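Local coordinates for protein possible thiamine biosynthesis enzyme (Candida albicans, PDB 2X7Q) that is of unknown function but has the periplasmic binding protein fold and probably binds a small solute, possibly in connection with thiamine biosynthesis, at residues Glu235-Asp238 and Glu239-Tyr243; Thr271-Trp275 and Asp276-Val280; Val205-Ser209 and Asp210-Ala214; Phe135-Ala138 and His139-Val143. The protein carries 1 engineered substitution. One frame throughout, in Å; residues are numbered along the deposited sequence.

Contact 1: residues Glu235-Asp238 and Glu239-Tyr243; sequences EHVD and EAIEY
His236 O receives Ala240 N at 3.1 Å and so closes the first turn of helix 237-247. This is a helix N-terminus, with His236 at the N-cap. Glu239 N also reaches His236 O, but that bond is weak. One residue on, Ile241 N gives a shorter bond to Val237 O at 2.8 Å. The bond from Glu242 N to Asp238 O is weak.

The side chains lie along the same turn. Val237 CG1 meets Ile241 CG1 at 4.0 Å, the two chains slanting across each other. This pair faces helix 252-259, where Thr259 touches both residues. Ala240 is buried against Thr28 and Phe32 of helix 28-35. The Glu239 chain is extended and runs alongside His236, with its CD 4.0 Å from His236 CB. Its carboxylate is held through OE1 by the hydroxyl of Tyr232, whose ring also stacks on His236.

Asp238 folds back on its own backbone. Its CG sits between the backbone N and the carbonyl carbon (chi1 49°), which brings the carboxylate over the next amide. Glu239 N therefore donates to Asp238 OD1 at 2.6 Å, meeting that oxygen from above the carboxylate plane.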
loop_
_atom_site.group_PDB
_atom_site.type_symbol
_atom_site.label_atom_id
_atom_site.label_comp_id
_atom_site.label_asym_id
_atom_site.label_seq_id
_atom_site.Cartn_x
_atom_site.Cartn_y
_atom_site.Cartn_z
ATOM N N GLU A 235 10.154 -12.284 15.226
ATOM C CA GLU A 235 10.512 -13.258 16.251
ATOM C C GLU A 235 9.284 -13.919 16.872
ATOM O O GLU A 235 9.409 -14.817 17.704
ATOM C CB GLU A 235 11.358 -12.592 17.340
ATOM C CG GLU A 235 12.646 -11.964 16.828
ATOM C CD GLU A 235 13.409 -11.229 17.912
ATOM O OE1 GLU A 235 12.875 -11.101 19.033
ATOM O OE2 GLU A 235 14.539 -10.775 17.641
ATOM N N HIS A 236 8.100 -13.472 16.463
ATOM C CA HIS A 236 6.856 -13.986 17.023
ATOM C C HIS A 236 5.776 -14.130 15.957
ATOM O O HIS A 236 4.664 -13.631 16.121
ATOM C CB HIS A 236 6.361 -13.074 18.147
ATOM C CG HIS A 236 7.385 -12.811 19.210
ATOM N ND1 HIS A 236 7.516 -13.602 20.328
ATOM C CD2 HIS A 236 8.323 -11.841 19.319
ATOM C CE1 HIS A 236 8.492 -13.129 21.087
ATOM N NE2 HIS A 236 8.996 -12.063 20.496
ATOM N N VAL A 237 6.106 -14.823 14.870
ATOM C CA VAL A 237 5.148 -15.074 13.799
ATOM C C VAL A 237 3.937 -15.832 14.331
ATOM O O VAL A 237 2.813 -15.626 13.872
ATOM C CB VAL A 237 5.789 -15.872 12.648
ATOM C CG1 VAL A 237 4.759 -16.193 11.578
ATOM C CG2 VAL A 237 6.957 -15.099 12.054
ATOM N N ASP A 238 4.174 -16.705 15.306
ATOM C CA ASP A 238 3.104 -17.469 15.940
ATOM C C ASP A 238 1.975 -16.566 16.439
ATOM O O ASP A 238 0.802 -16.808 16.151
ATOM C CB ASP A 238 3.658 -18.331 17.082
ATOM C CG ASP A 238 4.552 -17.553 18.032
ATOM O OD1 ASP A 238 4.729 -16.335 17.835
ATOM O OD2 ASP A 238 5.081 -18.165 18.983
ATOM N N GLU A 239 2.344 -15.522 17.175
ATOM C CA GLU A 239 1.377 -14.575 17.715
ATOM C C GLU A 239 0.770 -13.740 16.598
ATOM O O GLU A 239 -0.406 -13.380 16.644
ATOM C CB GLU A 239 2.051 -13.662 18.738
ATOM C CG GLU A 239 2.699 -14.404 19.895
ATOM C CD GLU A 239 3.398 -13.478 20.868
ATOM O OE1 GLU A 239 3.270 -12.244 20.719
ATOM O OE2 GLU A 239 4.072 -13.986 21.786
ATOM N N ALA A 240 1.588 -13.428 15.599
ATOM C CA ALA A 240 1.145 -12.657 14.447
ATOM C C ALA A 240 0.013 -13.377 13.724
ATOM O O ALA A 240 -0.991 -12.768 13.360
ATOM C CB ALA A 240 2.309 -12.413 13.502
ATOM N N ILE A 241 0.184 -14.679 13.520
ATOM C CA ILE A 241 -0.832 -15.485 12.855
ATOM C C ILE A 241 -2.143 -15.473 13.634
ATOM O O ILE A 241 -3.219 -15.371 13.046
ATOM C CB ILE A 241 -0.364 -16.942 12.654
ATOM C CG1 ILE A 241 0.859 -16.992 11.735
ATOM C CG2 ILE A 241 -1.488 -17.786 12.084
ATOM C CD1 ILE A 241 1.373 -18.391 11.482
ATOM N N GLU A 242 -2.048 -15.579 14.956
ATOM C CA GLU A 242 -3.226 -15.566 15.815
ATOM C C GLU A 242 -3.922 -14.210 15.764
ATOM O O GLU A 242 -5.139 -14.136 15.638
ATOM C CB GLU A 242 -2.844 -15.908 17.258
ATOM C CG GLU A 242 -4.031 -15.982 18.211
ATOM C CD GLU A 242 -3.616 -16.239 19.651
ATOM O OE1 GLU A 242 -2.476 -15.878 20.017
ATOM O OE2 GLU A 242 -4.432 -16.795 20.417
ATOM N N TYR A 243 -3.140 -13.140 15.871
ATOM C CA TYR A 243 -3.678 -11.784 15.847
ATOM C C TYR A 243 -4.413 -11.491 14.544
ATOM O O TYR A 243 -5.533 -10.987 14.555
ATOM C CB TYR A 243 -2.556 -10.763 16.038
ATOM C CG TYR A 243 -2.950 -9.343 15.672
ATOM C CD1 TYR A 243 -3.734 -8.577 16.523
ATOM C CD2 TYR A 243 -2.539 -8.771 14.472
ATOM C CE1 TYR A 243 -4.099 -7.282 16.192
ATOM C CE2 TYR A 243 -2.894 -7.477 14.132
ATOM C CZ TYR A 243 -3.674 -6.740 14.997
ATOM O OH TYR A 243 -4.035 -5.456 14.671
#

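Contact 2: residues Thr271-Trp275 and Asp276-Val280; sequences TPLDW and DTIVV
Asp274 is the N-cap of helix 275-289, and its hydrogen bonds to Asp276, Thr277 and Ile278 start the first turn. Asp276 N donates to Asp274 OD1 at 3.3 Å, which makes an Asx turn. The donor lies well above the carboxylate plane. Asp274 O takes Ile278 N at 3.0 Å in a nearly straight bond, while its bond from Thr277 N is weak. Trp275 O has two donors. Val279 N gives the usual helical bond at 2.9 Å. Val280 N lies in the carbonyl plane at 3.1 Å, so the helix widens here into a pi-type turn. Beside the cap, Thr277 CG2 makes a close van der Waals touch with Asp274 CB at 3.4 Å.

The aromatic contact is a CH-pi interaction. Trp275 CG is turned away from the backbone N (chi1 -169°), and this lays the indole beside the next turn. Val279 CG2 stands over one face, 3.5 Å from the centroid of the six-membered ring of Trp275.

Two further contacts are apolar. Val280 CG2 approaches Trp275 CD1 at 3.8 Å. Leu273 CD1 reaches Ile278 CB at 4.0 Å, the side chains crossing at about a right angle.

Leu273 and Ile278 both pack on strand 88-95, and Ile278 also meets helix 74-82. Trp275 and Val279 lean on helix 296-306, and Lys309 makes a cation-pi contact with the indole.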
loop_
_atom_site.group_PDB
_atom_site.type_symbol
_atom_site.label_atom_id
_atom_site.label_comp_id
_atom_site.label_asym_id
_atom_site.label_seq_id
_atom_site.Cartn_x
_atom_site.Cartn_y
_atom_site.Cartn_z
ATOM N N THR A 271 18.926 2.647 7.651
ATOM C CA THR A 271 19.536 2.902 6.351
ATOM C C THR A 271 18.520 3.527 5.398
ATOM O O THR A 271 17.334 3.211 5.462
ATOM C CB THR A 271 20.099 1.608 5.734
ATOM O OG1 THR A 271 20.843 1.917 4.549
ATOM C CG2 THR A 271 18.972 0.645 5.388
ATOM N N PRO A 272 18.982 4.432 4.520
ATOM C CA PRO A 272 18.102 5.091 3.550
ATOM C C PRO A 272 17.359 4.073 2.692
ATOM O O PRO A 272 17.861 2.969 2.477
ATOM C CB PRO A 272 19.078 5.890 2.681
ATOM C CG PRO A 272 20.248 6.136 3.561
ATOM C CD PRO A 272 20.367 4.926 4.438
ATOM N N LEU A 273 16.175 4.443 2.212
ATOM C CA LEU A 273 15.387 3.562 1.357
ATOM C C LEU A 273 16.129 3.244 0.066
ATOM O O LEU A 273 16.981 4.015 -0.375
ATOM C CB LEU A 273 14.024 4.184 1.051
ATOM C CG LEU A 273 13.985 5.549 0.362
ATOM C CD1 LEU A 273 14.198 5.417 -1.136
ATOM C CD2 LEU A 273 12.658 6.235 0.641
ATOM N N ASP A 274 15.807 2.101 -0.529
ATOM C CA ASP A 274 16.434 1.689 -1.777
ATOM C C ASP A 274 15.867 2.488 -2.947
ATOM O O ASP A 274 14.750 2.243 -3.396
ATOM C CB ASP A 274 16.242 0.190 -2.008
ATOM C CG ASP A 274 17.054 -0.327 -3.177
ATOM O OD1 ASP A 274 17.722 0.488 -3.850
ATOM O OD2 ASP A 274 17.031 -1.550 -3.421
ATOM N N TRP A 275 16.652 3.445 -3.432
ATOM C CA TRP A 275 16.222 4.342 -4.498
ATOM C C TRP A 275 15.804 3.591 -5.760
ATOM O O TRP A 275 14.830 3.959 -6.413
ATOM C CB TRP A 275 17.337 5.338 -4.823
ATOM C CG TRP A 275 16.900 6.462 -5.709
ATOM C CD1 TRP A 275 17.078 6.563 -7.060
ATOM C CD2 TRP A 275 16.199 7.650 -5.310
ATOM N NE1 TRP A 275 16.538 7.739 -7.522
ATOM C CE2 TRP A 275 15.995 8.420 -6.469
ATOM C CE3 TRP A 275 15.734 8.128 -4.081
ATOM C CZ2 TRP A 275 15.339 9.654 -6.435
ATOM C CZ3 TRP A 275 15.085 9.350 -4.054
ATOM C CH2 TRP A 275 14.894 10.098 -5.221
ATOM N N ASP A 276 16.537 2.533 -6.094
ATOM C CA ASP A 276 16.279 1.773 -7.314
ATOM C C ASP A 276 14.889 1.137 -7.333
ATOM O O ASP A 276 14.216 1.135 -8.363
ATOM C CB ASP A 276 17.349 0.696 -7.510
ATOM C CG ASP A 276 17.078 -0.185 -8.718
ATOM O OD1 ASP A 276 17.059 0.342 -9.851
ATOM O OD2 ASP A 276 16.880 -1.405 -8.534
ATOM N N THR A 277 14.464 0.597 -6.195
ATOM C CA THR A 277 13.200 -0.133 -6.125
ATOM C C THR A 277 12.006 0.761 -5.798
ATOM O O THR A 277 10.905 0.538 -6.302
ATOM C CB THR A 277 13.267 -1.289 -5.102
ATOM O OG1 THR A 277 12.050 -2.042 -5.146
ATOM C CG2 THR A 277 13.470 -0.750 -3.694
ATOM N N ILE A 278 12.225 1.771 -4.960
ATOM C CA ILE A 278 11.148 2.669 -4.549
ATOM C C ILE A 278 10.856 3.745 -5.595
ATOM O O ILE A 278 9.697 4.088 -5.838
ATOM C CB ILE A 278 11.462 3.350 -3.201
ATOM C CG1 ILE A 278 11.492 2.316 -2.072
ATOM C CG2 ILE A 278 10.438 4.432 -2.898
ATOM C CD1 ILE A 278 10.165 1.628 -1.830
ATOM N N VAL A 279 11.909 4.269 -6.215
ATOM C CA VAL A 279 11.769 5.361 -7.176
ATOM C C VAL A 279 11.937 4.915 -8.630
ATOM O O VAL A 279 11.009 5.025 -9.435
ATOM C CB VAL A 279 12.775 6.486 -6.886
ATOM C CG1 VAL A 279 12.708 7.553 -7.973
ATOM C CG2 VAL A 279 12.511 7.082 -5.520
ATOM N N VAL A 280 13.122 4.411 -8.961
ATOM C CA VAL A 280 13.458 4.060 -10.341
ATOM C C VAL A 280 12.452 3.102 -10.981
ATOM O O VAL A 280 11.801 3.447 -11.968
ATOM C CB VAL A 280 14.874 3.454 -10.446
ATOM C CG1 VAL A 280 15.162 3.028 -11.878
ATOM C CG2 VAL A 280 15.912 4.447 -9.960
#

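Contact 3: residues Val205-Ser209 and Asp210-Ala214; sequences VATSS and DSLQA
Thr207, Ser208 and Ser211 make the close-packed side of this junction, where strand 203-208 turns directly into helix 209-214. The short axes of strand and helix stand almost at right angles, at 86°. Ser208 is the N-cap. Its OG receives Ser211 N at 3.3 Å in a nearly straight bond. The OG lies between the backbone N and the carbonyl carbon (chi1 64°), and from there it faces the first turn. Ser208 O takes Leu212 N at 3.0 Å. Thr207 OG1 lies against Ser211 CB at 3.4 Å, and Thr207 CG2 reaches Leu212 CB at 4.0 Å. Asp68 holds both hydroxyls on this side: its backbone O pairs with Thr207 OG1, its carboxylate with Ser211 OG. Water 1 bridges the two serines, hydrogen-bonded to Ser208 OG at 2.7 Å and giving a weak bond to Ser211 OG. Leu212 and Thr207 also rest on His89 of strand 88-95.

The other side is looser and wetter. Gln213 is exposed, and the bond from its N to Ser209 O is weak. Water 2 donates to Asp210 OD2 at 2.6 Å and accepts a weak bond from Ser209 N, linking the aspartate to the start of the helix. The Asp210 side chain also lies about 3 Å from a bound calcium ion.

The buried hydroxyls of Thr207, Ser208 and Ser211 thus all have partners. The nearby calcium and the helix N-terminus would both be expected to favour a negatively charged Asp210.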
loop_
_atom_site.group_PDB
_atom_site.type_symbol
_atom_site.label_atom_id
_atom_site.label_comp_id
_atom_site.label_asym_id
_atom_site.label_seq_id
_atom_site.Cartn_x
_atom_site.Cartn_y
_atom_site.Cartn_z
ATOM N N VAL A 205 6.552 4.674 4.255
ATOM C CA VAL A 205 6.068 5.594 5.276
ATOM C C VAL A 205 6.115 7.020 4.735
ATOM O O VAL A 205 7.179 7.512 4.360
ATOM C CB VAL A 205 6.912 5.509 6.560
ATOM C CG1 VAL A 205 6.424 6.520 7.588
ATOM C CG2 VAL A 205 6.869 4.098 7.128
ATOM N N ALA A 206 4.961 7.680 4.685
ATOM C CA ALA A 206 4.890 9.025 4.126
ATOM C C ALA A 206 4.414 10.058 5.143
ATOM O O ALA A 206 3.770 9.718 6.139
ATOM C CB ALA A 206 4.001 9.043 2.890
ATOM N N THR A 207 4.732 11.320 4.873
ATOM C CA THR A 207 4.320 12.421 5.733
ATOM C C THR A 207 4.072 13.669 4.894
ATOM O O THR A 207 4.293 13.664 3.683
ATOM C CB THR A 207 5.385 12.731 6.801
ATOM O OG1 THR A 207 4.871 13.693 7.730
ATOM C CG2 THR A 207 6.648 13.278 6.153
ATOM N N SER A 208 3.611 14.735 5.539
ATOM C CA SER A 208 3.356 15.994 4.854
ATOM C C SER A 208 4.485 16.981 5.116
ATOM O O SER A 208 5.303 16.775 6.012
ATOM C CB SER A 208 2.028 16.588 5.314
ATOM O OG SER A 208 2.069 16.920 6.690
ATOM N N SER A 209 4.529 18.048 4.324
ATOM C CA SER A 209 5.541 19.082 4.494
ATOM C C SER A 209 5.385 19.765 5.848
ATOM O O SER A 209 6.370 20.162 6.472
ATOM C CB SER A 209 5.456 20.114 3.366
ATOM O OG SER A 209 5.785 19.534 2.116
ATOM N N ASP A 210 4.140 19.898 6.294
ATOM C CA ASP A 210 3.849 20.496 7.590
ATOM C C ASP A 210 4.476 19.689 8.723
ATOM O O ASP A 210 5.283 20.204 9.497
ATOM C CB ASP A 210 2.336 20.597 7.804
ATOM C CG ASP A 210 1.682 21.610 6.887
ATOM O OD1 ASP A 210 1.272 22.680 7.384
ATOM O OD2 ASP A 210 1.584 21.339 5.672
ATOM N N SER A 211 4.098 18.417 8.809
ATOM C CA SER A 211 4.555 17.542 9.882
ATOM C C SER A 211 6.065 17.313 9.852
ATOM O O SER A 211 6.693 17.151 10.896
ATOM C CB SER A 211 3.820 16.201 9.825
ATOM O OG SER A 211 2.423 16.376 9.965
ATOM N N LEU A 212 6.644 17.297 8.657
ATOM C CA LEU A 212 8.068 17.012 8.514
ATOM C C LEU A 212 8.946 18.103 9.125
ATOM O O LEU A 212 10.020 17.819 9.652
ATOM C CB LEU A 212 8.437 16.790 7.043
ATOM C CG LEU A 212 9.899 16.425 6.763
ATOM C CD1 LEU A 212 10.341 15.253 7.628
ATOM C CD2 LEU A 212 10.111 16.118 5.289
ATOM N N GLN A 213 8.483 19.348 9.059
ATOM C CA GLN A 213 9.250 20.475 9.586
ATOM C C GLN A 213 8.815 20.851 10.998
ATOM O O GLN A 213 9.518 21.574 11.702
ATOM C CB GLN A 213 9.148 21.694 8.661
ATOM C CG GLN A 213 7.789 22.391 8.670
ATOM C CD GLN A 213 7.834 23.749 7.990
ATOM O OE1 GLN A 213 8.690 24.581 8.295
ATOM N NE2 GLN A 213 6.904 23.984 7.074
ATOM N N ALA A 214 7.651 20.358 11.402
ATOM C CA ALA A 214 7.088 20.697 12.704
ATOM C C ALA A 214 7.294 19.575 13.717
ATOM O O ALA A 214 7.445 19.826 14.912
ATOM C CB ALA A 214 5.608 21.025 12.572
HETATM O O HOH W 1 -0.291 16.558 7.906
HETATM O O HOH W 2 2.274 19.666 3.743
#

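Contact 4: residues Phe135-Ala138 and His139-Val143; sequences FVLA and HQLGV
Ala138 O receives Val143 N across a residue with positive phi, Gly142 (phi 90°). This is a Schellman motif, and it ends helix 129-141. The bond from Val143 N is weak at 3.2 Å. A second weak bond, from Gly142 N to His139 O, completes the motif. Weak bonds from Leu141 N and Gly142 N also converge on Ala138 O. Glycine adopts a positive phi readily, having no side chain to meet the preceding carbonyl.

Before the end the helix is regular. His139 N bonds to Phe135 O at 3.0 Å, and Gln140 N to Val136 O at 3.2 Å. Leu141 N donates to Leu137 O at 2.9 Å.

The apolar side chains follow the same turn. Leu137 CG meets Leu141 CD2 at 3.7 Å, and the CD1 methyls of Leu137 and Leu141 lie 3.8 Å apart. The chi1 of Leu141, -97°, lies off the staggered positions. After the glycine the chain doubles back, which brings Val143 CG2 within 4.2 Å of Ala138 CB.

The helix belongs to the beta-alpha-beta unit of strands 120-123 and 148-151. Leu137 and Val136 face strand 190-197, and Val136 also touches helix 275-289. At the turn, Ala138 O gathers three weak donors, each long or bent. Val143 O lies 2.9 Å from Ala138 O as a second acceptor, so the cap is probably a compromise rather than a set of strong bonds.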
loop_
_atom_site.group_PDB
_atom_site.type_symbol
_atom_site.label_atom_id
_atom_site.label_comp_id
_atom_site.label_asym_id
_atom_site.label_seq_id
_atom_site.Cartn_x
_atom_site.Cartn_y
_atom_site.Cartn_z
ATOM N N PHE A 135 -3.197 -1.029 -15.568
ATOM C CA PHE A 135 -2.344 -0.553 -16.652
ATOM C C PHE A 135 -1.069 -1.387 -16.740
ATOM O O PHE A 135 -0.661 -1.796 -17.825
ATOM C CB PHE A 135 -1.991 0.922 -16.447
ATOM C CG PHE A 135 -3.142 1.864 -16.677
ATOM C CD1 PHE A 135 -4.105 2.060 -15.699
ATOM C CD2 PHE A 135 -3.256 2.558 -17.871
ATOM C CE1 PHE A 135 -5.161 2.926 -15.910
ATOM C CE2 PHE A 135 -4.310 3.426 -18.088
ATOM C CZ PHE A 135 -5.264 3.611 -17.105
ATOM N N VAL A 136 -0.444 -1.633 -15.593
ATOM C CA VAL A 136 0.769 -2.439 -15.535
ATOM C C VAL A 136 0.512 -3.836 -16.094
ATOM O O VAL A 136 1.311 -4.360 -16.869
ATOM C CB VAL A 136 1.304 -2.541 -14.092
ATOM C CG1 VAL A 136 2.493 -3.485 -14.022
ATOM C CG2 VAL A 136 1.678 -1.163 -13.566
ATOM N N LEU A 137 -0.615 -4.427 -15.706
ATOM C CA LEU A 137 -1.010 -5.743 -16.195
ATOM C C LEU A 137 -1.224 -5.734 -17.703
ATOM O O LEU A 137 -0.752 -6.621 -18.409
ATOM C CB LEU A 137 -2.284 -6.208 -15.491
ATOM C CG LEU A 137 -2.850 -7.545 -15.969
ATOM C CD1 LEU A 137 -1.838 -8.659 -15.748
ATOM C CD2 LEU A 137 -4.162 -7.859 -15.271
ATOM N N ALA A 138 -1.936 -4.723 -18.189
ATOM C CA ALA A 138 -2.195 -4.580 -19.614
ATOM C C ALA A 138 -0.899 -4.540 -20.428
ATOM O O ALA A 138 -0.815 -5.150 -21.490
ATOM C CB ALA A 138 -3.038 -3.332 -19.878
ATOM N N HIS A 139 0.104 -3.817 -19.937
ATOM C CA HIS A 139 1.380 -3.702 -20.646
ATOM C C HIS A 139 2.123 -5.036 -20.708
ATOM O O HIS A 139 2.729 -5.364 -21.725
ATOM C CB HIS A 139 2.260 -2.618 -20.012
ATOM C CG HIS A 139 3.557 -2.393 -20.717
ATOM N ND1 HIS A 139 3.669 -1.608 -21.856
ATOM C CD2 HIS A 139 4.812 -2.827 -20.452
ATOM C CE1 HIS A 139 4.920 -1.583 -22.251
ATOM N NE2 HIS A 139 5.643 -2.317 -21.414
ATOM N N GLN A 140 2.064 -5.806 -19.625
ATOM C CA GLN A 140 2.719 -7.107 -19.569
ATOM C C GLN A 140 1.999 -8.127 -20.447
ATOM O O GLN A 140 2.609 -9.065 -20.954
ATOM C CB GLN A 140 2.775 -7.609 -18.127
ATOM C CG GLN A 140 3.420 -8.969 -17.968
ATOM C CD GLN A 140 3.257 -9.522 -16.571
ATOM O OE1 GLN A 140 3.806 -8.982 -15.612
ATOM N NE2 GLN A 140 2.501 -10.607 -16.448
ATOM N N LEU A 141 0.694 -7.936 -20.618
ATOM C CA LEU A 141 -0.122 -8.836 -21.427
ATOM C C LEU A 141 0.082 -8.590 -22.916
ATOM O O LEU A 141 -0.182 -9.466 -23.738
ATOM C CB LEU A 141 -1.601 -8.680 -21.066
ATOM C CG LEU A 141 -2.173 -9.701 -20.081
ATOM C CD1 LEU A 141 -1.106 -10.177 -19.115
ATOM C CD2 LEU A 141 -3.354 -9.109 -19.329
ATOM N N GLY A 142 0.565 -7.399 -23.257
ATOM C CA GLY A 142 0.801 -7.044 -24.644
ATOM C C GLY A 142 -0.413 -6.403 -25.285
ATOM O O GLY A 142 -0.421 -6.122 -26.483
ATOM N N VAL A 143 -1.442 -6.173 -24.478
ATOM C CA VAL A 143 -2.666 -5.550 -24.958
ATOM C C VAL A 143 -2.693 -4.072 -24.579
ATOM O O VAL A 143 -2.004 -3.657 -23.648
ATOM C CB VAL A 143 -3.913 -6.253 -24.386
ATOM C CG1 VAL A 143 -3.925 -7.718 -24.788
ATOM C CG2 VAL A 143 -3.958 -6.111 -22.871
#

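From the N terminus the order is contact 4, contact 3, contact 1, contact 2. All four are in series, so none nests or crosses. Each joins adjacent residues and closes no long loop. Contact 4 ends a helix beside the sheet that holds strand 190-197. Contact 3 lies on the far side of the chain's centre, where a strand of the other sheet gives way to a helix. Contacts 1 and 2 each start a helix. Contacts 2 and 3 lie closest, their nearest atoms about 7 Å apart, and both touch strand 88-95. Helix 275-289, begun in contact 2, runs on to touch the helix of contact 4, tying the two sheet regions together.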